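Leucine--tRNA ligase (Agrobacterium radiobacter, PDB 5AH5) probably attaches L-leucine to tRNA(Leu) at the expense of ATP, as a class I aminoacyl-tRNA synthetase with an inserted editing domain. Local coordinates at residues B[187-199]-B[409-421]. Residues are numbered along the deposited sequence; the frame is centred on the assembly and turned at random.
Sequences PQWFVDIRSYADR and QYRLQNWSISRQR. With nucleotides of chain D.
An antiparallel strand pair, followed by a short irregular connection (411-414), joins 187-199 to 409-421 in this class I synthetase. Strand 404-410 pairs with strand 224-234 and strand 415-419 with strand 182-191, so 409-421 passes from one sheet to another, consistent with one of the connections to the editing domain. Trp-415 N donates to Val-191 O, and Val-191 N donates to Trp-415 O at 2.9 Å. Beta-branched Val-191 suits the strand: its CG2 rests 3.6 Å from Trp-415 CE3 and also meets Ile-417 CG2, which sits over one face of the indole, while Phe-539 of helix 533-546 packs on Val-191 too.

Ile-417 N still donates to Trp-189 O, but Trp-189 N is received by the hydroxyl of Ser-418 in place of a backbone carbonyl. With chi1 at 44°, OG stands between the backbone N and the carbonyl carbon of its own residue, where it accepts from Trp-189 N at 2.7 Å and donates to Gln-188 OE1. That amide oxygen also takes a weak bond from Gln-420 NE2; Gln-420 OE1 accepts from Val-163 N.

Just past the bridge, the short amide of Asn-414 reaches the inverse gamma turn centred on Asp-192: OD1 receives Arg-194 N almost head-on at 2.8 Å, whereas ND2 approaches Asp-192 OD1 from above the carboxylate plane and also reaches Tyr-148 OH. Ala-197, small enough for close approach, sets CB 3.6 Å from Leu-412 CD2.

Arg-194 has the length to cross the connection. Bent at chi3 (68°), it brings NH1 to two carbonyl oxygens in the plane of its guanidinium, Leu-412 O at 2.7 Å, nearly straight on, and Tyr-410 O, met from above that carbonyl's plane. Between them in sequence, Arg-411 faces the tRNA, NE donating to O3' of C80 of chain D and NH2 to OP1 of A81 of chain D. Arg-194 NH2 donates to a water 2.6 Å away, which donates a hydrogen bond to Gln-409 OE1 and accepts one from Tyr-410 N.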
ATOM      1  N   PRO B 187      -1.016 -20.492 -24.806  1.00 47.59           N
ATOM      2  CA  PRO B 187       0.218 -20.699 -24.015  1.00 44.85           C
ATOM      3  C   PRO B 187       0.713 -19.368 -23.455  1.00 43.52           C
ATOM      4  O   PRO B 187       0.854 -18.377 -24.214  1.00 42.09           O
ATOM      5  CB  PRO B 187       1.224 -21.303 -25.018  1.00 49.88           C
ATOM      6  CG  PRO B 187       0.453 -21.592 -26.260  1.00 50.68           C
ATOM      7  CD  PRO B 187      -0.804 -20.743 -26.248  1.00 48.16           C
ATOM      8  N   GLN B 188       0.897 -19.319 -22.135  1.00 35.71           N
ATOM      9  CA  GLN B 188       1.203 -18.067 -21.470  1.00 36.36           C
ATOM     10  C   GLN B 188       2.167 -18.338 -20.340  1.00 36.01           C
ATOM     11  O   GLN B 188       2.361 -19.519 -19.922  1.00 34.19           O
ATOM     12  CB  GLN B 188      -0.065 -17.438 -20.923  1.00 36.19           C
ATOM     13  CG  GLN B 188      -1.073 -16.993 -21.952  1.00 38.69           C
ATOM     14  CD  GLN B 188      -0.654 -15.796 -22.774  1.00 41.20           C
ATOM     15  OE1 GLN B 188      -0.017 -14.850 -22.305  1.00 36.60           O
ATOM     16  NE2 GLN B 188      -1.036 -15.828 -24.028  1.00 43.61           N
ATOM     17  N   TRP B 189       2.792 -17.249 -19.870  1.00 31.01           N
ATOM     18  CA  TRP B 189       3.688 -17.316 -18.733  1.00 29.95           C
ATOM     19  C   TRP B 189       2.920 -16.998 -17.449  1.00 30.79           C
ATOM     20  O   TRP B 189       2.009 -16.126 -17.437  1.00 29.34           O
ATOM     21  CB  TRP B 189       4.896 -16.382 -18.896  1.00 28.80           C
ATOM     22  CG  TRP B 189       5.790 -16.835 -20.012  1.00 30.41           C
ATOM     23  CD1 TRP B 189       5.756 -16.406 -21.287  1.00 30.33           C
ATOM     24  CD2 TRP B 189       6.853 -17.791 -19.936  1.00 30.71           C
ATOM     25  NE1 TRP B 189       6.716 -17.025 -22.019  1.00 34.44           N
ATOM     26  CE2 TRP B 189       7.405 -17.890 -21.219  1.00 34.62           C
ATOM     27  CE3 TRP B 189       7.378 -18.586 -18.907  1.00 31.20           C
ATOM     28  CZ2 TRP B 189       8.479 -18.745 -21.512  1.00 33.93           C
ATOM     29  CZ3 TRP B 189       8.408 -19.408 -19.154  1.00 32.62           C
ATOM     30  CH2 TRP B 189       8.968 -19.510 -20.484  1.00 34.37           C
ATOM     31  N   PHE B 190       3.328 -17.701 -16.388  1.00 32.03           N
ATOM     32  CA  PHE B 190       2.707 -17.668 -15.076  1.00 32.85           C
ATOM     33  C   PHE B 190       3.775 -17.687 -13.991  1.00 36.08           C
ATOM     34  O   PHE B 190       4.912 -18.175 -14.225  1.00 30.28           O
ATOM     35  CB  PHE B 190       1.889 -18.936 -14.868  1.00 33.28           C
ATOM     36  CG  PHE B 190       0.739 -19.050 -15.779  1.00 33.37           C
ATOM     37  CD1 PHE B 190      -0.473 -18.487 -15.457  1.00 35.14           C
ATOM     38  CD2 PHE B 190       0.866 -19.734 -16.990  1.00 35.39           C
ATOM     39  CE1 PHE B 190      -1.558 -18.606 -16.329  1.00 38.20           C
ATOM     40  CE2 PHE B 190      -0.187 -19.853 -17.836  1.00 35.23           C
ATOM     41  CZ  PHE B 190      -1.410 -19.290 -17.512  1.00 37.06           C
ATOM     42  N   VAL B 191       3.411 -17.189 -12.807  1.00 37.67           N
ATOM     43  CA  VAL B 191       4.181 -17.443 -11.589  1.00 34.81           C
ATOM     44  C   VAL B 191       3.328 -18.243 -10.614  1.00 35.84           C
ATOM     45  O   VAL B 191       2.139 -17.959 -10.424  1.00 32.11           O
ATOM     46  CB  VAL B 191       4.664 -16.186 -10.880  1.00 38.31           C
ATOM     47  CG1 VAL B 191       5.926 -16.511 -10.094  1.00 36.75           C
ATOM     48  CG2 VAL B 191       4.899 -15.042 -11.843  1.00 34.18           C
ATOM     49  N   ASP B 192       3.942 -19.254  -9.998  1.00 35.87           N
ATOM     50  CA  ASP B 192       3.233 -20.164  -9.103  1.00 37.53           C
ATOM     51  C   ASP B 192       3.006 -19.540  -7.710  1.00 33.88           C
ATOM     52  O   ASP B 192       3.604 -19.934  -6.744  1.00 35.71           O
ATOM     53  CB  ASP B 192       4.031 -21.460  -8.979  1.00 36.40           C
ATOM     54  CG  ASP B 192       3.266 -22.568  -8.275  1.00 38.09           C
ATOM     55  OD1 ASP B 192       2.075 -22.399  -7.918  1.00 46.12           O
ATOM     56  OD2 ASP B 192       3.872 -23.617  -8.072  1.00 41.26           O
ATOM     57  N   ILE B 193       2.159 -18.539  -7.646  1.00 38.75           N
ATOM     58  CA  ILE B 193       1.740 -17.927  -6.375  1.00 37.10           C
ATOM     59  C   ILE B 193       0.888 -18.867  -5.477  1.00 39.57           C
ATOM     60  O   ILE B 193       0.928 -18.771  -4.231  1.00 43.57           O
ATOM     61  CB  ILE B 193       1.037 -16.596  -6.666  1.00 37.68           C
ATOM     62  CG1 ILE B 193       0.933 -15.699  -5.415  1.00 35.41           C
ATOM     63  CG2 ILE B 193      -0.319 -16.821  -7.319  1.00 39.70           C
ATOM     64  CD1 ILE B 193       0.389 -14.324  -5.763  1.00 33.97           C
ATOM     65  N   ARG B 194       0.147 -19.784  -6.093  1.00 38.63           N
ATOM     66  CA  ARG B 194      -0.627 -20.786  -5.342  1.00 38.23           C
ATOM     67  C   ARG B 194       0.220 -21.568  -4.357  1.00 37.85           C
ATOM     68  O   ARG B 194      -0.233 -21.833  -3.255  1.00 41.21           O
ATOM     69  CB  ARG B 194      -1.449 -21.718  -6.245  1.00 36.80           C
ATOM     70  CG  ARG B 194      -2.700 -21.061  -6.799  1.00 39.96           C
ATOM     71  CD  ARG B 194      -3.413 -21.890  -7.873  1.00 40.49           C
ATOM     72  NE  ARG B 194      -3.976 -23.092  -7.294  1.00 40.72           N
ATOM     73  CZ  ARG B 194      -5.161 -23.200  -6.689  1.00 42.87           C
ATOM     74  NH1 ARG B 194      -6.008 -22.184  -6.570  1.00 41.50           N
ATOM     75  NH2 ARG B 194      -5.519 -24.375  -6.204  1.00 44.14           N
ATOM     76  N   SER B 195       1.457 -21.876  -4.709  1.00 40.40           N
ATOM     77  CA  SER B 195       2.324 -22.669  -3.836  1.00 40.62           C
ATOM     78  C   SER B 195       2.781 -21.888  -2.596  1.00 40.46           C
ATOM     79  O   SER B 195       3.282 -22.474  -1.647  1.00 39.50           O
ATOM     80  CB  SER B 195       3.551 -23.190  -4.622  1.00 41.50           C
ATOM     81  OG  SER B 195       4.386 -22.112  -5.073  1.00 41.13           O
ATOM     82  N   TYR B 196       2.666 -20.567  -2.649  1.00 37.88           N
ATOM     83  CA  TYR B 196       2.921 -19.696  -1.521  1.00 38.74           C
ATOM     84  C   TYR B 196       1.658 -19.226  -0.812  1.00 37.18           C
ATOM     85  O   TYR B 196       1.742 -18.439   0.119  1.00 36.43           O
ATOM     86  CB  TYR B 196       3.691 -18.464  -1.982  1.00 35.18           C
ATOM     87  CG  TYR B 196       5.142 -18.750  -2.185  1.00 39.35           C
ATOM     88  CD1 TYR B 196       5.570 -19.639  -3.180  1.00 36.66           C
ATOM     89  CD2 TYR B 196       6.102 -18.148  -1.380  1.00 36.58           C
ATOM     90  CE1 TYR B 196       6.911 -19.911  -3.363  1.00 37.84           C
ATOM     91  CE2 TYR B 196       7.435 -18.401  -1.566  1.00 38.52           C
ATOM     92  CZ  TYR B 196       7.838 -19.280  -2.572  1.00 37.89           C
ATOM     93  OH  TYR B 196       9.178 -19.518  -2.722  1.00 34.78           O
ATOM     94  N   ALA B 197       0.501 -19.703  -1.228  1.00 37.11           N
ATOM     95  CA  ALA B 197      -0.755 -19.130  -0.765  1.00 39.92           C
ATOM     96  C   ALA B 197      -0.979 -19.314   0.736  1.00 40.09           C
ATOM     97  O   ALA B 197      -1.550 -18.433   1.380  1.00 42.54           O
ATOM     98  CB  ALA B 197      -1.930 -19.703  -1.530  1.00 42.15           C
ATOM     99  N   ASP B 198      -0.560 -20.451   1.268  1.00 34.48           N
ATOM    100  CA  ASP B 198      -0.623 -20.682   2.696  1.00 42.09           C
ATOM    101  C   ASP B 198       0.208 -19.679   3.517  1.00 43.08           C
ATOM    102  O   ASP B 198      -0.249 -19.188   4.532  1.00 46.21           O
ATOM    103  CB  ASP B 198      -0.157 -22.112   3.034  1.00 45.38           C
ATOM    104  CG  ASP B 198      -1.254 -23.161   2.854  1.00 43.21           C
ATOM    105  OD1 ASP B 198      -2.463 -22.835   2.724  1.00 46.45           O
ATOM    106  OD2 ASP B 198      -0.880 -24.340   2.897  1.00 48.30           O
ATOM    107  N   ARG B 199       1.435 -19.415   3.092  1.00 41.31           N
ATOM    108  CA  ARG B 199       2.254 -18.424   3.745  1.00 41.68           C
ATOM    109  C   ARG B 199       1.773 -16.988   3.613  1.00 42.78           C
ATOM    110  O   ARG B 199       1.955 -16.200   4.545  1.00 39.37           O
ATOM    111  CB  ARG B 199       3.622 -18.466   3.189  1.00 44.28           C
ATOM    112  CG  ARG B 199       4.439 -19.642   3.635  1.00 47.65           C
ATOM    113  CD  ARG B 199       5.877 -19.186   3.611  1.00 50.41           C
ATOM    114  NE  ARG B 199       6.641 -19.819   2.608  1.00 52.49           N
ATOM    115  CZ  ARG B 199       7.793 -19.358   2.136  1.00 55.66           C
ATOM    116  NH1 ARG B 199       8.315 -18.179   2.507  1.00 46.79           N
ATOM    117  NH2 ARG B 199       8.401 -20.100   1.215  1.00 56.09           N
ATOM    118  N   GLN B 409      -8.787 -26.209  -0.870  1.00 64.12           N
ATOM    119  CA  GLN B 409      -8.904 -25.422  -2.121  1.00 60.18           C
ATOM    120  C   GLN B 409      -8.687 -23.910  -1.937  1.00 57.08           C
ATOM    121  O   GLN B 409      -9.009 -23.351  -0.885  1.00 52.66           O
ATOM    122  CB  GLN B 409     -10.266 -25.653  -2.775  1.00 62.77           C
ATOM    123  CG  GLN B 409     -10.612 -27.133  -3.056  1.00 67.56           C
ATOM    124  CD  GLN B 409      -9.629 -27.894  -3.968  1.00 68.57           C
ATOM    125  OE1 GLN B 409      -8.785 -27.323  -4.665  1.00 69.75           O
ATOM    126  NE2 GLN B 409      -9.744 -29.203  -3.950  1.00 75.82           N
ATOM    127  N   TYR B 410      -8.172 -23.250  -2.978  1.00 45.92           N
ATOM    128  CA  TYR B 410      -7.869 -21.820  -2.927  1.00 39.52           C
ATOM    129  C   TYR B 410      -8.543 -21.103  -4.066  1.00 39.46           C
ATOM    130  O   TYR B 410      -8.487 -21.567  -5.191  1.00 45.30           O
ATOM    131  CB  TYR B 410      -6.361 -21.598  -3.004  1.00 41.37           C
ATOM    132  CG  TYR B 410      -5.569 -22.288  -1.916  1.00 42.52           C
ATOM    133  CD1 TYR B 410      -5.216 -23.639  -2.027  1.00 47.55           C
ATOM    134  CD2 TYR B 410      -5.184 -21.605  -0.773  1.00 47.46           C
ATOM    135  CE1 TYR B 410      -4.529 -24.277  -1.023  1.00 47.20           C
ATOM    136  CE2 TYR B 410      -4.463 -22.225   0.219  1.00 45.36           C
ATOM    137  CZ  TYR B 410      -4.151 -23.556   0.100  1.00 46.70           C
ATOM    138  OH  TYR B 410      -3.457 -24.155   1.093  1.00 49.37           O
ATOM    139  N   ARG B 411      -9.154 -19.958  -3.800  1.00 37.42           N
ATOM    140  CA  ARG B 411      -9.694 -19.088  -4.863  1.00 39.51           C
ATOM    141  C   ARG B 411      -8.598 -18.454  -5.766  1.00 43.09           C
ATOM    142  O   ARG B 411      -8.837 -18.177  -6.936  1.00 45.16           O
ATOM    143  CB  ARG B 411     -10.487 -17.992  -4.196  1.00 38.09           C
ATOM    144  CG  ARG B 411     -11.128 -16.964  -5.083  1.00 40.48           C
ATOM    145  CD  ARG B 411     -11.590 -15.751  -4.289  1.00 41.70           C
ATOM    146  NE  ARG B 411     -11.961 -14.696  -5.224  1.00 46.63           N
ATOM    147  CZ  ARG B 411     -11.113 -13.977  -5.972  1.00 42.89           C
ATOM    148  NH1 ARG B 411      -9.789 -14.115  -5.865  1.00 43.68           N
ATOM    149  NH2 ARG B 411     -11.605 -13.085  -6.818  1.00 42.36           N
ATOM    150  N   LEU B 412      -7.467 -18.128  -5.151  1.00 41.19           N
ATOM    151  CA  LEU B 412      -6.285 -17.553  -5.788  1.00 39.70           C
ATOM    152  C   LEU B 412      -5.908 -18.319  -7.074  1.00 40.02           C
ATOM    153  O   LEU B 412      -5.705 -19.550  -7.063  1.00 40.55           O
ATOM    154  CB  LEU B 412      -5.126 -17.649  -4.785  1.00 37.11           C
ATOM    155  CG  LEU B 412      -3.797 -17.032  -5.149  1.00 37.59           C
ATOM    156  CD1 LEU B 412      -3.962 -15.547  -5.316  1.00 37.28           C
ATOM    157  CD2 LEU B 412      -2.723 -17.342  -4.131  1.00 40.53           C
ATOM    158  N   GLN B 413      -5.811 -17.602  -8.176  1.00 35.87           N
ATOM    159  CA  GLN B 413      -5.320 -18.225  -9.430  1.00 38.86           C
ATOM    160  C   GLN B 413      -3.816 -17.932  -9.612  1.00 41.94           C
ATOM    161  O   GLN B 413      -3.299 -16.873  -9.197  1.00 43.45           O
ATOM    162  CB  GLN B 413      -6.077 -17.661 -10.587  1.00 36.66           C
ATOM    163  CG  GLN B 413      -7.569 -17.851 -10.443  1.00 39.42           C
ATOM    164  CD  GLN B 413      -8.311 -17.271 -11.608  1.00 45.20           C
ATOM    165  OE1 GLN B 413      -7.740 -17.111 -12.688  1.00 46.60           O
ATOM    166  NE2 GLN B 413      -9.582 -16.923 -11.405  1.00 44.91           N
ATOM    167  N   ASN B 414      -3.100 -18.839 -10.246  1.00 41.78           N
ATOM    168  CA  ASN B 414      -1.730 -18.520 -10.608  1.00 36.39           C
ATOM    169  C   ASN B 414      -1.687 -17.294 -11.504  1.00 32.44           C
ATOM    170  O   ASN B 414      -2.642 -16.980 -12.222  1.00 35.39           O
ATOM    171  CB  ASN B 414      -0.963 -19.719 -11.115  1.00 36.74           C
ATOM    172  CG  ASN B 414      -0.376 -20.554  -9.972  1.00 40.86           C
ATOM    173  OD1 ASN B 414      -0.319 -20.128  -8.820  1.00 40.59           O
ATOM    174  ND2 ASN B 414       0.119 -21.716 -10.299  1.00 43.91           N
ATOM    175  N   TRP B 415      -0.600 -16.549 -11.350  1.00 29.48           N
ATOM    176  CA  TRP B 415      -0.460 -15.194 -11.859  1.00 28.56           C
ATOM    177  C   TRP B 415       0.056 -15.183 -13.323  1.00 32.72           C
ATOM    178  O   TRP B 415       1.248 -15.437 -13.541  1.00 30.16           O
ATOM    179  CB  TRP B 415       0.569 -14.553 -10.958  1.00 27.69           C
ATOM    180  CG  TRP B 415       0.897 -13.117 -11.213  1.00 26.62           C
ATOM    181  CD1 TRP B 415       0.215 -12.247 -11.965  1.00 25.37           C
ATOM    182  CD2 TRP B 415       1.993 -12.417 -10.661  1.00 22.56           C
ATOM    183  NE1 TRP B 415       0.845 -11.017 -11.949  1.00 26.44           N
ATOM    184  CE2 TRP B 415       1.940 -11.110 -11.142  1.00 22.89           C
ATOM    185  CE3 TRP B 415       3.024 -12.776  -9.796  1.00 26.30           C
ATOM    186  CZ2 TRP B 415       2.851 -10.149 -10.777  1.00 22.05           C
ATOM    187  CZ3 TRP B 415       3.958 -11.819  -9.438  1.00 24.96           C
ATOM    188  CH2 TRP B 415       3.853 -10.507  -9.937  1.00 24.10           C
ATOM    189  N   SER B 416      -0.819 -14.854 -14.282  1.00 35.59           N
ATOM    190  CA  SER B 416      -0.447 -14.526 -15.673  1.00 34.07           C
ATOM    191  C   SER B 416       0.319 -13.240 -15.744  1.00 31.43           C
ATOM    192  O   SER B 416      -0.246 -12.184 -15.425  1.00 34.09           O
ATOM    193  CB  SER B 416      -1.652 -14.210 -16.572  1.00 34.13           C
ATOM    194  OG  SER B 416      -2.528 -15.260 -16.593  1.00 46.34           O
ATOM    195  N   ILE B 417       1.526 -13.315 -16.278  1.00 27.51           N
ATOM    196  CA  ILE B 417       2.424 -12.176 -16.451  1.00 29.08           C
ATOM    197  C   ILE B 417       2.742 -11.792 -17.880  1.00 30.40           C
ATOM    198  O   ILE B 417       3.213 -10.680 -18.120  1.00 31.59           O
ATOM    199  CB  ILE B 417       3.729 -12.320 -15.632  1.00 29.18           C
ATOM    200  CG1 ILE B 417       4.485 -13.619 -15.952  1.00 30.42           C
ATOM    201  CG2 ILE B 417       3.361 -12.280 -14.157  1.00 32.98           C
ATOM    202  CD1 ILE B 417       5.932 -13.639 -15.481  1.00 31.84           C
ATOM    203  N   SER B 418       2.450 -12.666 -18.824  1.00 30.26           N
ATOM    204  CA  SER B 418       2.695 -12.368 -20.221  1.00 29.31           C
ATOM    205  C   SER B 418       1.579 -11.535 -20.845  1.00 29.11           C
ATOM    206  O   SER B 418       0.396 -11.818 -20.685  1.00 30.97           O
ATOM    207  CB  SER B 418       3.024 -13.629 -21.026  1.00 27.59           C
ATOM    208  OG  SER B 418       2.189 -14.735 -20.745  1.00 28.54           O
ATOM    209  N   ARG B 419       1.997 -10.482 -21.526  1.00 25.84           N
ATOM    210  CA  ARG B 419       1.106  -9.510 -22.103  1.00 27.58           C
ATOM    211  C   ARG B 419       1.428  -9.374 -23.596  1.00 27.27           C
ATOM    212  O   ARG B 419       2.591  -9.275 -23.955  1.00 27.26           O
ATOM    213  CB  ARG B 419       1.289  -8.169 -21.371  1.00 27.84           C
ATOM    214  CG  ARG B 419       1.018  -8.318 -19.874  1.00 31.16           C
ATOM    215  CD  ARG B 419      -0.460  -8.540 -19.627  1.00 30.93           C
ATOM    216  NE  ARG B 419      -0.711  -8.650 -18.191  1.00 30.03           N
ATOM    217  CZ  ARG B 419      -0.787  -9.777 -17.535  1.00 32.30           C
ATOM    218  NH1 ARG B 419      -0.692 -10.951 -18.168  1.00 31.70           N
ATOM    219  NH2 ARG B 419      -0.980  -9.744 -16.217  1.00 34.52           N
ATOM    220  N   GLN B 420       0.406  -9.290 -24.440  1.00 26.30           N
ATOM    221  CA  GLN B 420       0.605  -9.156 -25.920  1.00 27.43           C
ATOM    222  C   GLN B 420       0.672  -7.707 -26.216  1.00 28.21           C
ATOM    223  O   GLN B 420      -0.128  -7.126 -26.962  1.00 27.73           O
ATOM    224  CB  GLN B 420      -0.474  -9.877 -26.756  1.00 25.56           C
ATOM    225  CG  GLN B 420      -0.559 -11.413 -26.489  1.00 26.00           C
ATOM    226  CD  GLN B 420      -0.979 -11.755 -25.021  1.00 30.14           C
ATOM    227  OE1 GLN B 420      -1.953 -11.215 -24.563  1.00 28.54           O
ATOM    228  NE2 GLN B 420      -0.235 -12.606 -24.307  1.00 29.38           N
ATOM    229  N   ARG B 421       1.706  -7.105 -25.671  1.00 28.45           N
ATOM    230  CA  ARG B 421       1.876  -5.651 -25.730  1.00 28.50           C
ATOM    231  C   ARG B 421       3.333  -5.302 -25.980  1.00 25.31           C
ATOM    232  O   ARG B 421       4.179  -6.025 -25.567  1.00 24.04           O
ATOM    233  CB  ARG B 421       1.461  -5.119 -24.358  1.00 28.95           C
ATOM    234  CG  ARG B 421      -0.032  -5.070 -24.230  1.00 33.12           C
ATOM    235  CD  ARG B 421      -0.310  -3.682 -24.712  1.00 35.97           C
ATOM    236  NE  ARG B 421      -1.668  -3.520 -24.791  1.00 40.00           N
ATOM    237  CZ  ARG B 421      -2.309  -2.375 -24.576  1.00 34.26           C
ATOM    238  NH1 ARG B 421      -1.708  -1.206 -24.341  1.00 35.62           N
ATOM    239  NH2 ARG B 421      -3.591  -2.448 -24.659  1.00 32.01           N
TER
ATOM    240  P     C D  80     -13.634  -8.307  -4.331  1.00 40.13           P
ATOM    241  OP1   C D  80     -12.473  -8.461  -5.271  1.00 44.66           O
ATOM    242  OP2   C D  80     -14.865  -7.635  -4.764  1.00 36.50           O
ATOM    243  O5'   C D  80     -14.079  -9.767  -3.914  1.00 37.10           O
ATOM    244  C5'   C D  80     -13.144 -10.808  -3.758  1.00 43.01           C
ATOM    245  C4'   C D  80     -13.853 -12.027  -3.239  1.00 46.12           C
ATOM    246  O4'   C D  80     -14.493 -11.747  -1.964  1.00 51.87           O
ATOM    247  C3'   C D  80     -14.994 -12.561  -4.089  1.00 48.03           C
ATOM    248  O3'   C D  80     -14.475 -13.263  -5.217  1.00 47.76           O
ATOM    249  C2'   C D  80     -15.688 -13.455  -3.078  1.00 46.53           C
ATOM    250  O2'   C D  80     -14.946 -14.618  -2.804  1.00 41.33           O
ATOM    251  C1'   C D  80     -15.676 -12.546  -1.844  1.00 52.18           C
ATOM    252  N1    C D  80     -16.875 -11.666  -1.778  1.00 44.68           N
ATOM    253  C2    C D  80     -18.098 -12.234  -1.416  1.00 44.49           C
ATOM    254  O2    C D  80     -18.134 -13.437  -1.118  1.00 43.13           O
ATOM    255  N3    C D  80     -19.207 -11.456  -1.387  1.00 43.23           N
ATOM    256  C4    C D  80     -19.136 -10.183  -1.780  1.00 45.89           C
ATOM    257  N4    C D  80     -20.253  -9.456  -1.750  1.00 46.18           N
ATOM    258  C5    C D  80     -17.914  -9.597  -2.224  1.00 46.54           C
ATOM    259  C6    C D  80     -16.816 -10.360  -2.186  1.00 46.06           C
ATOM    260  P     A D  81     -15.205 -13.197  -6.654  1.00 49.57           P
ATOM    261  OP1   A D  81     -14.345 -13.977  -7.568  1.00 53.49           O
ATOM    262  OP2   A D  81     -15.547 -11.811  -6.990  1.00 36.13           O
ATOM    263  O5'   A D  81     -16.548 -14.019  -6.412  1.00 48.69           O
ATOM    264  C5'   A D  81     -16.406 -15.384  -5.982  1.00 54.24           C
ATOM    265  C4'   A D  81     -17.726 -16.001  -5.603  1.00 57.21           C
ATOM    266  O4'   A D  81     -18.195 -15.471  -4.338  1.00 64.17           O
ATOM    267  C3'   A D  81     -18.914 -15.796  -6.545  1.00 58.54           C
ATOM    268  O3'   A D  81     -18.723 -16.612  -7.700  1.00 62.11           O
ATOM    269  C2'   A D  81     -20.056 -16.192  -5.620  1.00 56.87           C
ATOM    270  O2'   A D  81     -20.194 -17.598  -5.494  1.00 51.89           O
ATOM    271  C1'   A D  81     -19.610 -15.520  -4.316  1.00 58.01           C
ATOM    272  N9    A D  81     -20.109 -14.156  -4.265  1.00 52.43           N
ATOM    273  C8    A D  81     -19.522 -12.997  -4.709  1.00 51.47           C
ATOM    274  N7    A D  81     -20.282 -11.937  -4.586  1.00 48.32           N
ATOM    275  C5    A D  81     -21.456 -12.433  -4.034  1.00 60.20           C
ATOM    276  C6    A D  81     -22.658 -11.813  -3.650  1.00 54.68           C
ATOM    277  N6    A D  81     -22.885 -10.503  -3.771  1.00 54.49           N
ATOM    278  N1    A D  81     -23.634 -12.596  -3.143  1.00 55.51           N
ATOM    279  C2    A D  81     -23.403 -13.910  -3.015  1.00 61.14           C
ATOM    280  N3    A D  81     -22.315 -14.609  -3.335  1.00 60.98           N
ATOM    281  C4    A D  81     -21.368 -13.801  -3.845  1.00 62.09           C
TER
HETATM  282  O   HOH W   1      -7.981 -24.617  -5.295  1.00 38.60           O